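Local coordinates for protein type I modular polyketide synthase (Streptomyces albus subsp. albus, PDB 6IYR) that probably transfers an acyl extender unit of the malonyl-coenzyme A type to the acyl carrier protein, as the acyltransferase domain of module 8 of the salinomycin polyketide synthase, at residues S220-I224 against Y368-N372; Q192-W196 against A238-A243. All coordinates share one frame; numbering follows the deposited sequence.

Interaction 1 of 2, residues S220-I224 against Y368-N372; sequences SQGEI and YWYRN. With PO4 (phosphate ion), chain B.
Glu223 OE1 takes two donors from helix 366-374. Tyr368 OH gives it a hydrogen bond of 2.6 Å on the syn side, the phenol ring crossing the side chain at about a right angle with its plane only 15° from the carboxylate. Asn372 ND2 comes from above that plane, 2.9 Å from Glu223 OE1. With CG anti to its own backbone N (chi1 173°), Asn372 also sends ND2 to Ser220 O at 3.2 Å, an oxygen that receives Glu223 N on its other face. One amide nitrogen thus ties the turn to helix 366-374. Alongside these bonds the rim of Trp369 makes apolar contacts: CZ3 lies 3.7 Å from Glu223 CB, which sits in the ring plane, and reaches Ile224 CG1 obliquely. In the second shell, Ser352 bonds Tyr368 OH, Thr353 N holds Glu223 OE2 and Arg245 holds Asn372 OD1. Ser220, at a strained backbone (phi 50°) and bonded to His323, is probably the nucleophile of a GxSxG elbow; Gln221 N holds a phosphate oxygen, O3, at 3.0 Å. The elbow joins strand 215-218 to helix 222-230, flanked by helix 235-248 and strand 350-351.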
ATOM      1  N   SER A 220      10.689  -4.057  -3.267  1.00 25.26           N
ATOM      2  CA  SER A 220      11.109  -5.446  -3.149  1.00 24.57           C
ATOM      3  C   SER A 220      10.012  -6.416  -3.582  1.00 25.57           C
ATOM      4  O   SER A 220       9.598  -6.404  -4.748  1.00 27.02           O
ATOM      5  CB  SER A 220      11.575  -5.748  -1.703  1.00 36.39           C
ATOM      6  OG  SER A 220      12.353  -6.950  -1.671  1.00 36.69           O
ATOM      7  N   GLN A 221       9.679  -7.363  -2.711  1.00 21.45           N
ATOM      8  CA  GLN A 221       8.628  -8.354  -2.956  1.00 28.29           C
ATOM      9  C   GLN A 221       7.353  -7.689  -3.443  1.00 28.10           C
ATOM     10  O   GLN A 221       6.531  -8.326  -4.085  1.00 29.56           O
ATOM     11  CB  GLN A 221       8.316  -9.145  -1.671  1.00 34.07           C
ATOM     12  CG  GLN A 221       7.951  -8.249  -0.479  1.00 36.37           C
ATOM     13  CD  GLN A 221       7.994  -8.956   0.880  1.00 48.09           C
ATOM     14  OE1 GLN A 221       9.027  -8.941   1.584  1.00 52.73           O
ATOM     15  NE2 GLN A 221       6.817  -9.434   1.327  1.00 34.44           N
ATOM     16  N   GLY A 222       7.188  -6.412  -3.119  1.00 27.54           N
ATOM     17  CA  GLY A 222       5.994  -5.717  -3.498  1.00 28.48           C
ATOM     18  C   GLY A 222       5.835  -5.662  -5.004  1.00 32.33           C
ATOM     19  O   GLY A 222       4.722  -5.584  -5.494  1.00 27.57           O
ATOM     20  N   GLU A 223       6.943  -5.738  -5.730  1.00 24.48           N
ATOM     21  CA  GLU A 223       6.913  -5.693  -7.201  1.00 25.79           C
ATOM     22  C   GLU A 223       6.178  -6.865  -7.777  1.00 24.23           C
ATOM     23  O   GLU A 223       5.565  -6.742  -8.841  1.00 26.83           O
ATOM     24  CB  GLU A 223       8.315  -5.594  -7.812  1.00 24.12           C
ATOM     25  CG  GLU A 223       8.917  -4.227  -7.766  1.00 26.70           C
ATOM     26  CD  GLU A 223       9.942  -3.993  -8.850  1.00 31.70           C
ATOM     27  OE1 GLU A 223      10.642  -4.953  -9.221  1.00 30.03           O
ATOM     28  OE2 GLU A 223      10.091  -2.822  -9.264  1.00 30.99           O
ATOM     29  N   ILE A 224       6.129  -7.962  -7.013  1.00 27.16           N
ATOM     30  CA  ILE A 224       5.448  -9.180  -7.424  1.00 21.71           C
ATOM     31  C   ILE A 224       3.932  -8.970  -7.436  1.00 28.66           C
ATOM     32  O   ILE A 224       3.226  -9.542  -8.267  1.00 24.72           O
ATOM     33  CB  ILE A 224       5.817 -10.400  -6.546  1.00 24.49           C
ATOM     34  CG1 ILE A 224       7.341 -10.583  -6.465  1.00 26.89           C
ATOM     35  CG2 ILE A 224       5.257 -11.680  -7.099  1.00 23.74           C
ATOM     36  CD1 ILE A 224       7.760 -11.643  -5.473  1.00 28.48           C
ATOM     37  N   TYR A 368      15.068 -11.042 -13.787  1.00 28.51           N
ATOM     38  CA  TYR A 368      14.515  -9.846 -13.153  1.00 27.77           C
ATOM     39  C   TYR A 368      14.230 -10.092 -11.666  1.00 20.40           C
ATOM     40  O   TYR A 368      14.528  -9.253 -10.840  1.00 28.54           O
ATOM     41  CB  TYR A 368      13.227  -9.368 -13.837  1.00 27.44           C
ATOM     42  CG  TYR A 368      12.735  -8.068 -13.280  1.00 23.50           C
ATOM     43  CD1 TYR A 368      13.202  -6.871 -13.776  1.00 27.84           C
ATOM     44  CD2 TYR A 368      11.871  -8.034 -12.191  1.00 25.07           C
ATOM     45  CE1 TYR A 368      12.772  -5.671 -13.250  1.00 30.54           C
ATOM     46  CE2 TYR A 368      11.484  -6.836 -11.609  1.00 23.58           C
ATOM     47  CZ  TYR A 368      11.940  -5.656 -12.133  1.00 25.43           C
ATOM     48  OH  TYR A 368      11.540  -4.441 -11.593  1.00 25.94           O
ATOM     49  N   TRP A 369      13.544 -11.173 -11.358  1.00 25.31           N
ATOM     50  CA  TRP A 369      13.111 -11.418  -9.989  1.00 29.77           C
ATOM     51  C   TRP A 369      14.321 -11.674  -9.106  1.00 30.13           C
ATOM     52  O   TRP A 369      14.368 -11.173  -7.985  1.00 24.56           O
ATOM     53  CB  TRP A 369      12.045 -12.531  -9.898  1.00 24.99           C
ATOM     54  CG  TRP A 369      10.779 -12.110 -10.552  1.00 26.72           C
ATOM     55  CD1 TRP A 369      10.258 -12.607 -11.700  1.00 28.16           C
ATOM     56  CD2 TRP A 369      10.022 -10.911 -10.259  1.00 30.86           C
ATOM     57  NE1 TRP A 369       9.235 -11.816 -12.142  1.00 28.22           N
ATOM     58  CE2 TRP A 369       9.066 -10.767 -11.273  1.00 30.18           C
ATOM     59  CE3 TRP A 369      10.045  -9.978  -9.212  1.00 31.07           C
ATOM     60  CZ2 TRP A 369       8.119  -9.745 -11.269  1.00 30.31           C
ATOM     61  CZ3 TRP A 369       9.160  -8.907  -9.246  1.00 29.74           C
ATOM     62  CH2 TRP A 369       8.162  -8.838 -10.237  1.00 27.45           C
ATOM     63  N   TYR A 370      15.356 -12.340  -9.636  1.00 26.22           N
ATOM     64  CA  TYR A 370      16.626 -12.358  -8.926  1.00 25.26           C
ATOM     65  C   TYR A 370      17.232 -10.984  -8.707  1.00 28.23           C
ATOM     66  O   TYR A 370      17.738 -10.684  -7.610  1.00 26.81           O
ATOM     67  CB  TYR A 370      17.673 -13.275  -9.564  1.00 29.29           C
ATOM     68  CG  TYR A 370      18.984 -13.232  -8.817  1.00 28.34           C
ATOM     69  CD1 TYR A 370      19.091 -13.803  -7.581  1.00 27.84           C
ATOM     70  CD2 TYR A 370      20.057 -12.485  -9.283  1.00 28.59           C
ATOM     71  CE1 TYR A 370      20.268 -13.731  -6.856  1.00 32.02           C
ATOM     72  CE2 TYR A 370      21.234 -12.381  -8.550  1.00 31.84           C
ATOM     73  CZ  TYR A 370      21.316 -13.004  -7.315  1.00 29.34           C
ATOM     74  OH  TYR A 370      22.471 -12.939  -6.578  1.00 31.59           O
ATOM     75  N   ARG A 371      17.284 -10.173  -9.753  1.00 25.42           N
ATOM     76  CA  ARG A 371      17.814  -8.838  -9.587  1.00 28.85           C
ATOM     77  C   ARG A 371      17.104  -8.041  -8.540  1.00 30.92           C
ATOM     78  O   ARG A 371      17.707  -7.149  -7.936  1.00 29.80           O
ATOM     79  CB  ARG A 371      17.771  -8.037 -10.879  1.00 34.95           C
ATOM     80  CG  ARG A 371      19.030  -8.150 -11.720  1.00 58.28           C
ATOM     81  CD  ARG A 371      18.994  -7.177 -12.894  1.00 67.93           C
ATOM     82  NE  ARG A 371      19.836  -7.659 -13.982  1.00 89.55           N
ATOM     83  CZ  ARG A 371      19.415  -8.399 -15.007  1.00 92.96           C
ATOM     84  NH1 ARG A 371      20.292  -8.804 -15.925  1.00 73.99           N
ATOM     85  NH2 ARG A 371      18.124  -8.712 -15.134  1.00 89.39           N
ATOM     86  N   ASN A 372      15.785  -8.152  -8.558  1.00 25.61           N
ATOM     87  CA  ASN A 372      14.936  -7.456  -7.587  1.00 28.65           C
ATOM     88  C   ASN A 372      15.410  -7.777  -6.172  1.00 27.30           C
ATOM     89  O   ASN A 372      15.633  -6.876  -5.382  1.00 30.95           O
ATOM     90  CB  ASN A 372      13.503  -7.928  -7.749  1.00 25.46           C
ATOM     91  CG  ASN A 372      12.581  -7.392  -6.673  1.00 31.98           C
ATOM     92  OD1 ASN A 372      12.490  -7.964  -5.580  1.00 33.60           O
ATOM     93  ND2 ASN A 372      11.819  -6.347  -7.011  1.00 28.98           N
TER
HETATM   94  P   PO4 B 501      11.936  -8.388   0.947  1.00 84.92           P
HETATM   95  O1  PO4 B 501      11.257  -7.980   2.240  1.00 65.40           O
HETATM   96  O2  PO4 B 501      12.503  -9.811   0.803  1.00 52.13           O
HETATM   97  O3  PO4 B 501      10.831  -8.205  -0.081  1.00 60.06           O
HETATM   98  O4  PO4 B 501      13.125  -7.473   0.827  1.00 51.00           O

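Interaction 2 of 2, residues Q192-W196 against A238-A243; sequences QPALW and AAKVSA
Ser242 N bonds Ala238 O at 2.9 Å and Trp196 N bonds Gln192 O at 2.9 Å, two helix bonds that set the facing residues Ser242 and Trp196. The motif is an antiparallel helix pair in the alpha/beta acyltransferase domain, with segment axes 9.1 Å apart at their closest and running at 147° to each other. Ser242 OG fits against the turn of helix 188-208 that faces it: Pro193 CA lies 3.2 Å away, Trp196 CB 3.5 Å, and the carbonyl oxygen of Gln192 stands a little farther off. No hydrogen bond crosses between the two segments; the contact is packing. Pro193 and Ser242 mark the tight point, where the backbones come nearest. Small side chains on helix 235-248 allow the large one, Trp196, to lie flat against it. Its CG points anti to the backbone N (chi1 172°), which swings the indole along the partner helix, one face covering little more than a turn, from Ala238 to Ser242. Ser242 CB sits over the five-membered ring in a CH-pi contact, while Ala239 CA makes another over the six-membered ring, 4.1 Å from its centroid and close to the ring normal. Ala238 CB meets the indole at CZ2 and NE1, Ala239 CB at CH2, and Pro193 CG rests on Ala243 CA at 3.9 Å. Leu164 of helix 151-164 packs on Pro193 and Ala239, Ala163 on Ala239, while Cys160 touches Trp196. Polar chemistry enters at the indole edge, where Trp196 NE1 makes a weak hydrogen bond to the backbone O of Ile224.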
ATOM      1  N   GLN A 192       5.382 -13.845   3.222  1.00 24.05           N
ATOM      2  CA  GLN A 192       5.528 -13.106   1.973  1.00 21.92           C
ATOM      3  C   GLN A 192       4.355 -13.353   0.994  1.00 20.83           C
ATOM      4  O   GLN A 192       3.777 -12.413   0.453  1.00 24.15           O
ATOM      5  CB  GLN A 192       6.906 -13.350   1.301  1.00 22.64           C
ATOM      6  CG  GLN A 192       8.033 -12.749   2.127  1.00 23.36           C
ATOM      7  CD  GLN A 192       9.387 -12.611   1.429  1.00 27.27           C
ATOM      8  OE1 GLN A 192      10.357 -12.169   2.033  1.00 31.10           O
ATOM      9  NE2 GLN A 192       9.455 -12.973   0.183  1.00 27.33           N
ATOM     10  N   PRO A 193       3.962 -14.611   0.801  1.00 19.73           N
ATOM     11  CA  PRO A 193       2.854 -14.872  -0.110  1.00 22.68           C
ATOM     12  C   PRO A 193       1.488 -14.411   0.441  1.00 26.60           C
ATOM     13  O   PRO A 193       0.593 -14.087  -0.344  1.00 24.79           O
ATOM     14  CB  PRO A 193       2.860 -16.379  -0.256  1.00 21.52           C
ATOM     15  CG  PRO A 193       4.231 -16.800   0.153  1.00 26.32           C
ATOM     16  CD  PRO A 193       4.676 -15.827   1.177  1.00 25.07           C
ATOM     17  N   ALA A 194       1.313 -14.484   1.761  1.00 25.78           N
ATOM     18  CA  ALA A 194       0.092 -13.993   2.411  1.00 23.77           C
ATOM     19  C   ALA A 194      -0.047 -12.485   2.152  1.00 24.06           C
ATOM     20  O   ALA A 194      -1.104 -11.965   1.728  1.00 24.40           O
ATOM     21  CB  ALA A 194       0.188 -14.295   3.894  1.00 28.60           C
ATOM     22  N   LEU A 195       1.059 -11.775   2.307  1.00 23.45           N
ATOM     23  CA  LEU A 195       1.043 -10.345   2.040  1.00 22.60           C
ATOM     24  C   LEU A 195       0.809 -10.060   0.558  1.00 26.87           C
ATOM     25  O   LEU A 195       0.140  -9.124   0.207  1.00 22.13           O
ATOM     26  CB  LEU A 195       2.322  -9.665   2.483  1.00 23.28           C
ATOM     27  CG  LEU A 195       2.427  -9.331   3.983  1.00 31.50           C
ATOM     28  CD1 LEU A 195       3.828  -8.776   4.318  1.00 30.85           C
ATOM     29  CD2 LEU A 195       1.340  -8.324   4.339  1.00 35.38           C
ATOM     30  N   TRP A 196       1.461 -10.821  -0.300  1.00 23.64           N
ATOM     31  CA  TRP A 196       1.235 -10.724  -1.724  1.00 22.58           C
ATOM     32  C   TRP A 196      -0.288 -10.760  -2.025  1.00 21.67           C
ATOM     33  O   TRP A 196      -0.793  -9.917  -2.765  1.00 21.27           O
ATOM     34  CB  TRP A 196       1.954 -11.884  -2.438  1.00 24.27           C
ATOM     35  CG  TRP A 196       1.596 -11.952  -3.899  1.00 20.77           C
ATOM     36  CD1 TRP A 196       2.040 -11.140  -4.874  1.00 21.82           C
ATOM     37  CD2 TRP A 196       0.684 -12.842  -4.494  1.00 23.89           C
ATOM     38  NE1 TRP A 196       1.482 -11.483  -6.061  1.00 26.10           N
ATOM     39  CE2 TRP A 196       0.614 -12.514  -5.854  1.00 22.17           C
ATOM     40  CE3 TRP A 196      -0.161 -13.831  -4.000  1.00 24.12           C
ATOM     41  CZ2 TRP A 196      -0.223 -13.175  -6.735  1.00 28.16           C
ATOM     42  CZ3 TRP A 196      -0.940 -14.524  -4.890  1.00 27.37           C
ATOM     43  CH2 TRP A 196      -1.008 -14.162  -6.227  1.00 25.32           C
ATOM     44  N   ALA A 238       2.569 -14.972 -10.858  1.00 24.66           N
ATOM     45  CA  ALA A 238       2.931 -14.086  -9.760  1.00 25.16           C
ATOM     46  C   ALA A 238       2.926 -14.843  -8.427  1.00 22.61           C
ATOM     47  O   ALA A 238       3.844 -14.708  -7.653  1.00 27.24           O
ATOM     48  CB  ALA A 238       2.034 -12.853  -9.733  1.00 25.21           C
ATOM     49  N   ALA A 239       2.017 -15.794  -8.265  1.00 23.69           N
ATOM     50  CA  ALA A 239       1.963 -16.579  -7.064  1.00 26.95           C
ATOM     51  C   ALA A 239       3.162 -17.497  -6.966  1.00 28.47           C
ATOM     52  O   ALA A 239       3.634 -17.816  -5.882  1.00 28.27           O
ATOM     53  CB  ALA A 239       0.695 -17.413  -7.042  1.00 30.89           C
ATOM     54  N   LYS A 240       3.521 -18.110  -8.080  1.00 27.12           N
ATOM     55  CA  LYS A 240       4.696 -18.919  -8.098  1.00 28.78           C
ATOM     56  C   LYS A 240       5.948 -18.083  -7.690  1.00 26.53           C
ATOM     57  O   LYS A 240       6.693 -18.489  -6.817  1.00 28.01           O
ATOM     58  CB  LYS A 240       4.854 -19.542  -9.477  1.00 32.88           C
ATOM     59  CG  LYS A 240       6.049 -20.447  -9.641  1.00 34.10           C
ATOM     60  CD  LYS A 240       6.114 -20.885 -11.113  1.00 41.57           C
ATOM     61  CE  LYS A 240       6.965 -22.120 -11.312  1.00 50.01           C
ATOM     62  NZ  LYS A 240       6.667 -22.782 -12.608  1.00 54.48           N
ATOM     63  N   VAL A 241       6.160 -16.931  -8.306  1.00 22.27           N
ATOM     64  CA  VAL A 241       7.304 -16.076  -7.931  1.00 26.65           C
ATOM     65  C   VAL A 241       7.265 -15.744  -6.447  1.00 30.00           C
ATOM     66  O   VAL A 241       8.264 -15.939  -5.750  1.00 26.31           O
ATOM     67  CB  VAL A 241       7.364 -14.785  -8.747  1.00 26.97           C
ATOM     68  CG1 VAL A 241       8.507 -13.883  -8.287  1.00 31.90           C
ATOM     69  CG2 VAL A 241       7.568 -15.104 -10.226  1.00 28.08           C
ATOM     70  N   SER A 242       6.063 -15.485  -5.923  1.00 26.87           N
ATOM     71  CA  SER A 242       5.943 -15.052  -4.544  1.00 22.84           C
ATOM     72  C   SER A 242       6.323 -16.183  -3.609  1.00 22.03           C
ATOM     73  O   SER A 242       7.143 -16.003  -2.715  1.00 25.33           O
ATOM     74  CB  SER A 242       4.524 -14.562  -4.223  1.00 24.53           C
ATOM     75  OG  SER A 242       4.440 -14.258  -2.831  1.00 28.87           O
ATOM     76  N   ALA A 243       5.758 -17.352  -3.865  1.00 19.01           N
ATOM     77  CA  ALA A 243       5.880 -18.466  -2.982  1.00 23.68           C
ATOM     78  C   ALA A 243       7.272 -19.080  -3.065  1.00 26.93           C
ATOM     79  O   ALA A 243       7.829 -19.528  -2.062  1.00 23.58           O
ATOM     80  CB  ALA A 243       4.841 -19.498  -3.323  1.00 25.62           C
TER

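In the fold
Both contacts are buried, about equally far from the chain centre, with centres 11 Å apart, and helix 222-230 bridges them. Its Ile224, part of interaction 1, meets Ala238 O of interaction 2 with CG2 at 3.4 Å. Helix 235-248, next in the chain, carries one half of interaction 2, and its Val241 touches Trp369. The chemistry differs with place. Interaction 1, beside the probable nucleophile elbow and the bound phosphate, depends on shared carboxylate, amide and hydroxyl bonds; interaction 2 is packing of an indole on small residues, with no hydrogen bond between its segments. Arg245, two residues past 238-243 on the same helix, bonds both Asn372 and the phosphate, connecting this helix to the probable active site.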